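PDB 1A4E: peroxisomal catalase A from Saccharomyces cerevisiae, which probably breaks down the hydrogen peroxide made by peroxisomal oxidases into water and oxygen, using a heme cofactor, and so protects the cell. Local coordinates for residues R87-T92 with K116-E121; G122-V127 with T321-Q326. One frame throughout, in Å; residues are numbered along the deposited sequence.

Interaction 1: residues R87-T92 with K116-E121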
ATOM      1  N   ARG B  87     -16.010 -25.235 -26.067  1.00 29.84           N
ATOM      2  CA  ARG B  87     -15.350 -23.947 -25.976  1.00 28.52           C
ATOM      3  C   ARG B  87     -15.236 -23.459 -24.545  1.00 28.02           C
ATOM      4  O   ARG B  87     -16.102 -23.679 -23.701  1.00 29.06           O
ATOM      5  CB  ARG B  87     -16.098 -22.904 -26.765  1.00 32.00           C
ATOM      6  CG  ARG B  87     -16.041 -23.173 -28.252  1.00 35.48           C
ATOM      7  CD  ARG B  87     -16.788 -22.073 -28.961  1.00 38.44           C
ATOM      8  NE  ARG B  87     -16.742 -22.312 -30.388  1.00 43.18           N
ATOM      9  CZ  ARG B  87     -16.959 -21.343 -31.275  1.00 45.76           C
ATOM     10  NH1 ARG B  87     -17.236 -20.093 -30.899  1.00 47.08           N
ATOM     11  NH2 ARG B  87     -16.852 -21.632 -32.570  1.00 47.63           N
ATOM     12  N   THR B  88     -14.111 -22.807 -24.290  1.00 26.49           N
ATOM     13  CA  THR B  88     -13.801 -22.230 -22.994  1.00 28.17           C
ATOM     14  C   THR B  88     -13.344 -20.816 -23.287  1.00 27.87           C
ATOM     15  O   THR B  88     -12.451 -20.621 -24.110  1.00 30.64           O
ATOM     16  CB  THR B  88     -12.683 -23.036 -22.320  1.00 27.76           C
ATOM     17  OG1 THR B  88     -13.263 -24.305 -22.048  1.00 34.27           O
ATOM     18  CG2 THR B  88     -12.140 -22.408 -21.049  1.00 28.74           C
ATOM     19  N   LYS B  89     -13.944 -19.812 -22.641  1.00 27.91           N
ATOM     20  CA  LYS B  89     -13.558 -18.429 -22.870  1.00 26.07           C
ATOM     21  C   LYS B  89     -12.152 -18.181 -22.318  1.00 23.40           C
ATOM     22  O   LYS B  89     -11.724 -18.804 -21.342  1.00 20.41           O
ATOM     23  CB  LYS B  89     -14.577 -17.512 -22.200  1.00 31.35           C
ATOM     24  CG  LYS B  89     -14.316 -16.037 -22.499  1.00 45.07           C
ATOM     25  CD  LYS B  89     -15.198 -15.107 -21.685  1.00 53.29           C
ATOM     26  CE  LYS B  89     -14.597 -13.711 -21.713  1.00 59.32           C
ATOM     27  NZ  LYS B  89     -15.416 -12.776 -20.964  1.00 63.85           N
ATOM     28  N   CYS B  90     -11.395 -17.313 -22.990  1.00 20.54           N
ATOM     29  CA  CYS B  90     -10.068 -16.990 -22.520  1.00 19.20           C
ATOM     30  C   CYS B  90      -9.693 -15.526 -22.703  1.00 20.65           C
ATOM     31  O   CYS B  90     -10.380 -14.765 -23.388  1.00 23.02           O
ATOM     32  CB  CYS B  90      -9.063 -17.882 -23.245  1.00 20.24           C
ATOM     33  SG  CYS B  90      -8.815 -17.507 -24.995  1.00 23.74           S
ATOM     34  N   LEU B  91      -8.604 -15.122 -22.044  1.00 19.91           N
ATOM     35  CA  LEU B  91      -8.029 -13.793 -22.161  1.00 18.28           C
ATOM     36  C   LEU B  91      -6.539 -13.978 -22.381  1.00 18.81           C
ATOM     37  O   LEU B  91      -5.881 -14.689 -21.629  1.00 20.88           O
ATOM     38  CB  LEU B  91      -8.244 -12.967 -20.874  1.00 20.31           C
ATOM     39  CG  LEU B  91      -7.381 -11.704 -20.644  1.00 21.45           C
ATOM     40  CD1 LEU B  91      -7.698 -10.605 -21.646  1.00 18.51           C
ATOM     41  CD2 LEU B  91      -7.645 -11.204 -19.246  1.00 25.61           C
ATOM     42  N   THR B  92      -5.964 -13.326 -23.388  1.00 22.17           N
ATOM     43  CA  THR B  92      -4.542 -13.430 -23.654  1.00 20.79           C
ATOM     44  C   THR B  92      -3.885 -12.079 -23.493  1.00 22.72           C
ATOM     45  O   THR B  92      -4.440 -11.076 -23.945  1.00 24.55           O
ATOM     46  CB  THR B  92      -4.310 -13.961 -25.094  1.00 21.75           C
ATOM     47  OG1 THR B  92      -4.867 -15.270 -25.157  1.00 22.53           O
ATOM     48  CG2 THR B  92      -2.841 -14.032 -25.467  1.00 16.94           C
ATOM     49  N   LYS B 116      -5.445 -16.987 -20.021  1.00 20.61           N
ATOM     50  CA  LYS B 116      -6.276 -17.346 -18.889  1.00 19.73           C
ATOM     51  C   LYS B 116      -7.528 -18.004 -19.436  1.00 20.37           C
ATOM     52  O   LYS B 116      -8.217 -17.417 -20.259  1.00 21.81           O
ATOM     53  CB  LYS B 116      -6.665 -16.106 -18.109  1.00 21.11           C
ATOM     54  CG  LYS B 116      -7.576 -16.385 -16.914  1.00 21.87           C
ATOM     55  CD  LYS B 116      -7.902 -15.110 -16.148  1.00 18.40           C
ATOM     56  CE  LYS B 116      -6.639 -14.442 -15.646  1.00 18.60           C
ATOM     57  NZ  LYS B 116      -5.974 -15.306 -14.696  1.00 16.91           N
ATOM     58  N   PHE B 117      -7.835 -19.210 -18.977  1.00 19.48           N
ATOM     59  CA  PHE B 117      -8.985 -19.962 -19.430  1.00 21.73           C
ATOM     60  C   PHE B 117      -9.948 -20.025 -18.266  1.00 22.87           C
ATOM     61  O   PHE B 117      -9.576 -20.393 -17.152  1.00 26.27           O
ATOM     62  CB  PHE B 117      -8.594 -21.385 -19.819  1.00 20.95           C
ATOM     63  CG  PHE B 117      -7.562 -21.490 -20.929  1.00 24.00           C
ATOM     64  CD1 PHE B 117      -7.965 -21.405 -22.266  1.00 23.16           C
ATOM     65  CD2 PHE B 117      -6.214 -21.690 -20.608  1.00 22.29           C
ATOM     66  CE1 PHE B 117      -7.018 -21.522 -23.281  1.00 21.50           C
ATOM     67  CE2 PHE B 117      -5.278 -21.806 -21.629  1.00 20.36           C
ATOM     68  CZ  PHE B 117      -5.677 -21.723 -22.964  1.00 22.11           C
ATOM     69  N   TYR B 118     -11.199 -19.668 -18.526  1.00 23.05           N
ATOM     70  CA  TYR B 118     -12.226 -19.661 -17.506  1.00 23.57           C
ATOM     71  C   TYR B 118     -12.943 -20.989 -17.573  1.00 24.57           C
ATOM     72  O   TYR B 118     -14.008 -21.099 -18.188  1.00 29.08           O
ATOM     73  CB  TYR B 118     -13.203 -18.517 -17.770  1.00 21.28           C
ATOM     74  CG  TYR B 118     -12.540 -17.152 -17.756  1.00 21.45           C
ATOM     75  CD1 TYR B 118     -12.227 -16.526 -16.546  1.00 21.74           C
ATOM     76  CD2 TYR B 118     -12.244 -16.522 -18.967  1.00 21.69           C
ATOM     77  CE1 TYR B 118     -11.618 -15.270 -16.548  1.00 23.82           C
ATOM     78  CE2 TYR B 118     -11.634 -15.269 -18.975  1.00 21.88           C
ATOM     79  CZ  TYR B 118     -11.329 -14.654 -17.764  1.00 23.58           C
ATOM     80  OH  TYR B 118     -10.732 -13.417 -17.769  1.00 25.72           O
ATOM     81  N   THR B 119     -12.356 -22.021 -16.959  1.00 24.58           N
ATOM     82  CA  THR B 119     -12.957 -23.349 -17.028  1.00 25.94           C
ATOM     83  C   THR B 119     -13.918 -23.630 -15.863  1.00 28.70           C
ATOM     84  O   THR B 119     -13.958 -22.901 -14.867  1.00 30.07           O
ATOM     85  CB  THR B 119     -11.843 -24.450 -17.079  1.00 23.05           C
ATOM     86  OG1 THR B 119     -11.554 -24.819 -15.742  1.00 25.84           O
ATOM     87  CG2 THR B 119     -10.553 -23.989 -17.754  1.00 21.06           C
ATOM     88  N   GLU B 120     -14.681 -24.726 -15.967  1.00 29.69           N
ATOM     89  CA  GLU B 120     -15.629 -25.148 -14.936  1.00 30.49           C
ATOM     90  C   GLU B 120     -14.943 -25.664 -13.682  1.00 29.01           C
ATOM     91  O   GLU B 120     -15.616 -25.951 -12.695  1.00 29.02           O
ATOM     92  CB  GLU B 120     -16.513 -26.259 -15.436  1.00 32.86           C
ATOM     93  CG  GLU B 120     -17.130 -25.978 -16.783  1.00 43.68           C
ATOM     94  CD  GLU B 120     -17.391 -27.257 -17.557  1.00 51.10           C
ATOM     95  OE1 GLU B 120     -16.459 -28.046 -17.735  1.00 50.78           O
ATOM     96  OE2 GLU B 120     -18.526 -27.453 -17.986  1.00 55.97           O
ATOM     97  N   GLU B 121     -13.613 -25.838 -13.722  1.00 28.28           N
ATOM     98  CA  GLU B 121     -12.825 -26.270 -12.579  1.00 25.96           C
ATOM     99  C   GLU B 121     -11.879 -25.154 -12.149  1.00 24.37           C
ATOM    100  O   GLU B 121     -10.790 -25.380 -11.617  1.00 25.27           O
ATOM    101  CB  GLU B 121     -12.025 -27.498 -12.959  1.00 27.03           C
ATOM    102  CG  GLU B 121     -12.869 -28.699 -13.357  1.00 31.03           C
ATOM    103  CD  GLU B 121     -12.068 -29.870 -13.916  1.00 33.50           C
ATOM    104  OE1 GLU B 121     -11.147 -29.669 -14.713  1.00 31.08           O
ATOM    105  OE2 GLU B 121     -12.373 -30.998 -13.543  1.00 32.98           O
TER
HETATM  106  O   HOH W   1     -15.897 -20.507 -20.323  1.00 37.71           O

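Interaction 2: residues G122-V127 with T321-Q326. With HEM (protoporphyrin IX containing Fe), chain I.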
ATOM      1  N   GLY B 122     -12.298 -23.914 -12.386  1.00 21.90           N
ATOM      2  CA  GLY B 122     -11.511 -22.749 -12.044  1.00 22.41           C
ATOM      3  C   GLY B 122     -10.702 -22.238 -13.214  1.00 23.34           C
ATOM      4  O   GLY B 122     -10.745 -22.762 -14.324  1.00 24.60           O
ATOM      5  N   ASN B 123      -9.958 -21.169 -12.962  1.00 23.53           N
ATOM      6  CA  ASN B 123      -9.115 -20.617 -13.994  1.00 23.99           C
ATOM      7  C   ASN B 123      -7.837 -21.420 -14.196  1.00 24.83           C
ATOM      8  O   ASN B 123      -7.317 -22.083 -13.295  1.00 22.70           O
ATOM      9  CB  ASN B 123      -8.814 -19.163 -13.630  1.00 24.38           C
ATOM     10  CG  ASN B 123     -10.033 -18.262 -13.769  1.00 27.47           C
ATOM     11  OD1 ASN B 123     -11.080 -18.660 -14.280  1.00 30.46           O
ATOM     12  ND2 ASN B 123      -9.946 -17.019 -13.310  1.00 25.42           N
ATOM     13  N   LEU B 124      -7.361 -21.381 -15.440  1.00 25.72           N
ATOM     14  CA  LEU B 124      -6.133 -22.051 -15.821  1.00 25.68           C
ATOM     15  C   LEU B 124      -5.280 -21.004 -16.519  1.00 25.53           C
ATOM     16  O   LEU B 124      -5.738 -20.371 -17.465  1.00 24.69           O
ATOM     17  CB  LEU B 124      -6.447 -23.193 -16.787  1.00 26.53           C
ATOM     18  CG  LEU B 124      -5.523 -24.374 -17.130  1.00 28.00           C
ATOM     19  CD1 LEU B 124      -5.558 -24.489 -18.632  1.00 23.19           C
ATOM     20  CD2 LEU B 124      -4.082 -24.215 -16.653  1.00 22.38           C
ATOM     21  N   ASP B 125      -4.042 -20.783 -16.081  1.00 25.04           N
ATOM     22  CA  ASP B 125      -3.167 -19.870 -16.783  1.00 24.49           C
ATOM     23  C   ASP B 125      -2.008 -20.597 -17.436  1.00 24.03           C
ATOM     24  O   ASP B 125      -1.268 -21.337 -16.789  1.00 23.96           O
ATOM     25  CB  ASP B 125      -2.620 -18.811 -15.825  1.00 23.85           C
ATOM     26  CG  ASP B 125      -3.663 -17.852 -15.251  1.00 26.62           C
ATOM     27  OD1 ASP B 125      -4.691 -17.610 -15.879  1.00 23.32           O
ATOM     28  OD2 ASP B 125      -3.450 -17.336 -14.160  1.00 24.43           O
ATOM     29  N   TRP B 126      -1.913 -20.436 -18.757  1.00 21.73           N
ATOM     30  CA  TRP B 126      -0.779 -20.920 -19.522  1.00 20.36           C
ATOM     31  C   TRP B 126       0.093 -19.692 -19.771  1.00 21.05           C
ATOM     32  O   TRP B 126      -0.058 -18.918 -20.721  1.00 21.33           O
ATOM     33  CB  TRP B 126      -1.249 -21.551 -20.852  1.00 19.72           C
ATOM     34  CG  TRP B 126      -1.775 -22.991 -20.784  1.00 19.57           C
ATOM     35  CD1 TRP B 126      -1.864 -23.705 -19.611  1.00 21.52           C
ATOM     36  CD2 TRP B 126      -2.237 -23.709 -21.859  1.00 20.29           C
ATOM     37  NE1 TRP B 126      -2.391 -24.861 -19.935  1.00 18.95           N
ATOM     38  CE2 TRP B 126      -2.630 -24.912 -21.254  1.00 22.64           C
ATOM     39  CE3 TRP B 126      -2.387 -23.524 -23.235  1.00 18.38           C
ATOM     40  CZ2 TRP B 126      -3.179 -25.946 -22.019  1.00 22.19           C
ATOM     41  CZ3 TRP B 126      -2.935 -24.559 -23.995  1.00 20.16           C
ATOM     42  CH2 TRP B 126      -3.332 -25.759 -23.393  1.00 21.13           C
ATOM     43  N   VAL B 127       1.014 -19.501 -18.824  1.00 21.39           N
ATOM     44  CA  VAL B 127       1.925 -18.366 -18.832  1.00 21.71           C
ATOM     45  C   VAL B 127       3.182 -18.802 -19.585  1.00 23.44           C
ATOM     46  O   VAL B 127       4.170 -19.298 -19.038  1.00 23.59           O
ATOM     47  CB  VAL B 127       2.235 -17.958 -17.362  1.00 20.96           C
ATOM     48  CG1 VAL B 127       2.940 -16.623 -17.362  1.00 18.18           C
ATOM     49  CG2 VAL B 127       0.963 -17.817 -16.540  1.00 19.62           C
ATOM     50  N   THR B 321      -2.059 -21.069 -11.011  1.00 26.40           N
ATOM     51  CA  THR B 321      -3.476 -21.094 -11.339  1.00 26.06           C
ATOM     52  C   THR B 321      -3.612 -22.206 -12.370  1.00 25.11           C
ATOM     53  O   THR B 321      -3.374 -22.039 -13.566  1.00 25.80           O
ATOM     54  CB  THR B 321      -3.914 -19.738 -11.934  1.00 27.42           C
ATOM     55  OG1 THR B 321      -3.628 -18.769 -10.945  1.00 26.02           O
ATOM     56  CG2 THR B 321      -5.383 -19.667 -12.296  1.00 22.52           C
ATOM     57  N   THR B 322      -3.983 -23.375 -11.865  1.00 25.02           N
ATOM     58  CA  THR B 322      -4.089 -24.553 -12.696  1.00 26.66           C
ATOM     59  C   THR B 322      -5.307 -25.360 -12.313  1.00 25.63           C
ATOM     60  O   THR B 322      -5.738 -25.332 -11.169  1.00 29.45           O
ATOM     61  CB  THR B 322      -2.798 -25.389 -12.540  1.00 26.67           C
ATOM     62  OG1 THR B 322      -2.941 -26.465 -13.454  1.00 26.60           O
ATOM     63  CG2 THR B 322      -2.549 -25.902 -11.128  1.00 18.61           C
ATOM     64  N   VAL B 323      -5.872 -26.077 -13.280  1.00 26.30           N
ATOM     65  CA  VAL B 323      -7.027 -26.921 -13.011  1.00 25.69           C
ATOM     66  C   VAL B 323      -6.587 -28.340 -12.654  1.00 28.84           C
ATOM     67  O   VAL B 323      -5.427 -28.701 -12.887  1.00 30.68           O
ATOM     68  CB  VAL B 323      -7.966 -26.943 -14.248  1.00 24.84           C
ATOM     69  CG1 VAL B 323      -8.542 -25.541 -14.418  1.00 19.81           C
ATOM     70  CG2 VAL B 323      -7.235 -27.416 -15.499  1.00 16.32           C
ATOM     71  N   PRO B 324      -7.451 -29.187 -12.070  1.00 26.95           N
ATOM     72  CA  PRO B 324      -7.194 -30.609 -11.887  1.00 27.44           C
ATOM     73  C   PRO B 324      -6.695 -31.310 -13.142  1.00 29.33           C
ATOM     74  O   PRO B 324      -7.102 -30.974 -14.256  1.00 28.65           O
ATOM     75  CB  PRO B 324      -8.510 -31.158 -11.375  1.00 28.04           C
ATOM     76  CG  PRO B 324      -9.510 -30.039 -11.476  1.00 26.19           C
ATOM     77  CD  PRO B 324      -8.647 -28.806 -11.332  1.00 27.36           C
ATOM     78  N   TYR B 325      -5.791 -32.273 -12.901  1.00 27.57           N
ATOM     79  CA  TYR B 325      -5.105 -33.112 -13.888  1.00 27.50           C
ATOM     80  C   TYR B 325      -3.978 -32.416 -14.642  1.00 28.93           C
ATOM     81  O   TYR B 325      -3.357 -33.025 -15.514  1.00 29.81           O
ATOM     82  CB  TYR B 325      -6.103 -33.700 -14.921  1.00 23.30           C
ATOM     83  CG  TYR B 325      -7.196 -34.539 -14.262  1.00 25.43           C
ATOM     84  CD1 TYR B 325      -6.927 -35.827 -13.786  1.00 25.63           C
ATOM     85  CD2 TYR B 325      -8.470 -33.992 -14.091  1.00 25.21           C
ATOM     86  CE1 TYR B 325      -7.929 -36.558 -13.143  1.00 25.42           C
ATOM     87  CE2 TYR B 325      -9.472 -34.715 -13.454  1.00 27.12           C
ATOM     88  CZ  TYR B 325      -9.194 -35.993 -12.985  1.00 25.63           C
ATOM     89  OH  TYR B 325     -10.187 -36.683 -12.332  1.00 29.40           O
ATOM     90  N   GLN B 326      -3.695 -31.141 -14.325  1.00 26.69           N
ATOM     91  CA  GLN B 326      -2.566 -30.419 -14.890  1.00 23.69           C
ATOM     92  C   GLN B 326      -1.740 -29.886 -13.735  1.00 25.93           C
ATOM     93  O   GLN B 326      -2.197 -29.103 -12.904  1.00 25.88           O
ATOM     94  CB  GLN B 326      -3.014 -29.256 -15.744  1.00 19.62           C
ATOM     95  CG  GLN B 326      -3.690 -29.706 -17.013  1.00 17.98           C
ATOM     96  CD  GLN B 326      -4.144 -28.558 -17.889  1.00 17.97           C
ATOM     97  OE1 GLN B 326      -3.383 -27.664 -18.234  1.00 20.01           O
ATOM     98  NE2 GLN B 326      -5.405 -28.559 -18.297  1.00 19.28           N
TER
HETATM   99  CHA HEM I 503       5.680 -12.308 -15.876  1.00 19.73           C
HETATM  100  CHB HEM I 503       8.519 -14.193 -12.500  1.00 23.08           C
HETATM  101  CHC HEM I 503      10.318 -17.224 -15.738  1.00 22.82           C
HETATM  102  CHD HEM I 503       6.763 -16.024 -18.748  1.00 22.32           C
HETATM  103  C1A HEM I 503       6.418 -12.452 -14.715  1.00 21.81           C
HETATM  104  C2A HEM I 503       6.135 -11.739 -13.484  1.00 23.86           C
HETATM  105  C3A HEM I 503       6.871 -12.329 -12.511  1.00 24.23           C
HETATM  106  C4A HEM I 503       7.629 -13.374 -13.154  1.00 24.64           C
HETATM  107  CMA HEM I 503       6.863 -12.030 -11.020  1.00 18.86           C
HETATM  108  CAA HEM I 503       5.139 -10.606 -13.311  1.00 21.71           C
HETATM  109  CBA HEM I 503       3.881 -11.153 -12.673  1.00 26.71           C
HETATM  110  CGA HEM I 503       2.800 -10.128 -12.415  1.00 25.96           C
HETATM  111  O1A HEM I 503       3.059  -9.070 -11.845  1.00 23.24           O
HETATM  112  O2A HEM I 503       1.671 -10.414 -12.780  1.00 25.56           O
HETATM  113  C1B HEM I 503       9.241 -15.208 -13.087  1.00 24.72           C
HETATM  114  C2B HEM I 503      10.250 -15.976 -12.398  1.00 24.26           C
HETATM  115  C3B HEM I 503      10.852 -16.777 -13.341  1.00 25.35           C
HETATM  116  C4B HEM I 503      10.158 -16.487 -14.588  1.00 22.07           C
HETATM  117  CMB HEM I 503      10.540 -15.833 -10.907  1.00 21.13           C
HETATM  118  CAB HEM I 503      11.908 -17.689 -13.222  1.00 24.06           C
HETATM  119  CBB HEM I 503      12.497 -18.236 -11.990  1.00 19.20           C
HETATM  120  C1C HEM I 503       9.488 -17.186 -16.840  1.00 23.54           C
HETATM  121  C2C HEM I 503       9.493 -18.185 -17.884  1.00 25.62           C
HETATM  122  C3C HEM I 503       8.446 -17.894 -18.710  1.00 24.85           C
HETATM  123  C4C HEM I 503       7.818 -16.705 -18.163  1.00 24.42           C
HETATM  124  CMC HEM I 503      10.472 -19.354 -17.965  1.00 22.45           C
HETATM  125  CAC HEM I 503       8.004 -18.602 -19.818  1.00 21.23           C
HETATM  126  CBC HEM I 503       7.580 -19.984 -19.759  1.00 21.98           C
HETATM  127  C1D HEM I 503       6.167 -14.887 -18.237  1.00 20.59           C
HETATM  128  C2D HEM I 503       5.089 -14.173 -18.872  1.00 20.58           C
HETATM  129  C3D HEM I 503       4.811 -13.118 -18.077  1.00 21.91           C
HETATM  130  C4D HEM I 503       5.703 -13.186 -16.951  1.00 20.82           C
HETATM  131  CMD HEM I 503       4.378 -14.541 -20.168  1.00 18.73           C
HETATM  132  CAD HEM I 503       3.790 -12.029 -18.346  1.00 19.85           C
HETATM  133  CBD HEM I 503       2.406 -12.317 -17.810  1.00 19.80           C
HETATM  134  CGD HEM I 503       1.458 -11.194 -18.191  1.00 25.52           C
HETATM  135  O1D HEM I 503       1.263 -10.957 -19.375  1.00 28.56           O
HETATM  136  O2D HEM I 503       0.916 -10.536 -17.312  1.00 25.20           O
HETATM  137  NA  HEM I 503       7.320 -13.476 -14.495  1.00 23.44           N
HETATM  138  NB  HEM I 503       9.169 -15.541 -14.419  1.00 23.35           N
HETATM  139  NC  HEM I 503       8.433 -16.310 -16.989  1.00 24.80           N
HETATM  140  ND  HEM I 503       6.532 -14.285 -17.047  1.00 20.60           N
HETATM  141 FE   HEM I 503       7.890 -14.874 -15.757  1.00 20.84          FE
HETATM  142  O   HOH W   2      -4.593 -15.973 -11.816  1.00 35.25           O

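Interaction 1: residues R87-T92 with K116-E121
Tyr-118 carries its CG opposite the carbonyl carbon (chi1 -60°), which lays the ring alongside strand 87-92: CD2 lies 3.3 Å from Lys-89 O, and OH ends beside CB and CD2 of Leu-91. Lys-89, with CG trans to its backbone N, crosses that ring obliquely, its CB 4.1 Å from Tyr-118 CD2. The backbones pair antiparallel (155° between the short axes) in the beta-barrel of the catalase fold, strands 59-68 and 122-129 flanking the pair. Tyr-118 N meets Lys-89 O at 3.0 Å, almost linearly (174° at the hydrogen), and Leu-91 and Lys-116 exchange two further bonds. Cys-90 and Phe-117 form a non-hydrogen-bonded pair, their CA atoms 4.4 Å apart, where CB of Cys-90 touches Phe-117 CD1 at 3.8 Å. Beyond Tyr-118 the strands diverge, and one water bridges Lys-89 N (3.1 Å) and Tyr-118 O. CG2 of Thr-88 packs against CB of Phe-117 and CG2 of Thr-119. Tyr-118 OH is hydrogen-bonded to Val-358 O, so an alanine here would probably leave that carbonyl without its mate and uncover Lys-89 and Leu-91. Backbone polarity is thus met by direct bonds along the pair and by water where it opens, within a largely buried contact.

Interaction 2: residues G122-V127 with T321-Q326
Thr-321 presses its side chain against the strand 122-127 between Asn-123 and Asp-125, and Leu-124 packs beside it against the rest of the 321-326 loop; these two residues and Val-323 have the most surface buried here. Thr-321 O receives the N-H of Asp-125 at 2.9 Å, nearly straight at the hydrogen (170°), though the donor is tilted 28° from the carbonyl plane. Its methyl CG2, trans to the backbone N, comes 3.3 Å from Asn-123 O, which also bonds to Asn-14 of a second subunit, and touches CB of Asn-123. Two residues along the strand from Asn-123, Asp-125 OD2 lies 3.3 Å from CB of Thr-321, and a water joins that carboxylate oxygen to Thr-321 OG1. OD2 also accepts from Ala-318 N, while OD1 pairs with Lys-116, so several partners fix the rotation of the carboxylate.

Leu-124 crosses Val-323 at about a right angle, CG against CG2 at 3.9 Å. Val-323 turns its other methyl, CG1, to Gly-122 O at 3.5 Å, so its two branches touch different residues of the strand. Both methyls of Leu-124 lie near the amide of Gln-326. OE1 of that amide reaches the indole edge in the ring plane and takes a weak bond from Trp-126 NE1 at 3.4 Å, the amide and ring planes being 56° apart; NE2 is held by Ser-78. A type II turn from Val-323 to Gln-326, with the bond from Thr-322 OG1 to Gln-326 O at 2.8 Å, is consistent with the loop folding back toward the strand.

Val-127 borders the heme, with CG1 3.6 Å from C2D of the porphyrin. The loop runs from helix 308-313 to strand 326-328 alongside strand 122-129, itself paired with strand 112-119; Trp-126 and Gln-326 both pack on Trp-205 of strand 203-206.

Overall arrangement
From the N terminus, strand 87-95 comes first; the chain then returns as strand 112-119, and interaction 1 closes an excursion of 23 residues, seven of them strand and none helix. A tight turn leads straight into strand 122-129, the next antiparallel neighbour. Interaction 2 opens there and closes only 193 residues later, at the loop ahead of strand 326-328. The two contacts are therefore in series, neither nested nor crossed, with centres about 9 Å apart. They are joined directly: Phe-117 N lies 2.8 Å from Leu-124 O, a probable hydrogen bond, and the salt bridge Lys-116 NZ to Asp-125 OD1 measures 2.9 Å. Together they tie three consecutive sheet strands to a loop distant in sequence, next to the strand whose Val-127 borders the heme.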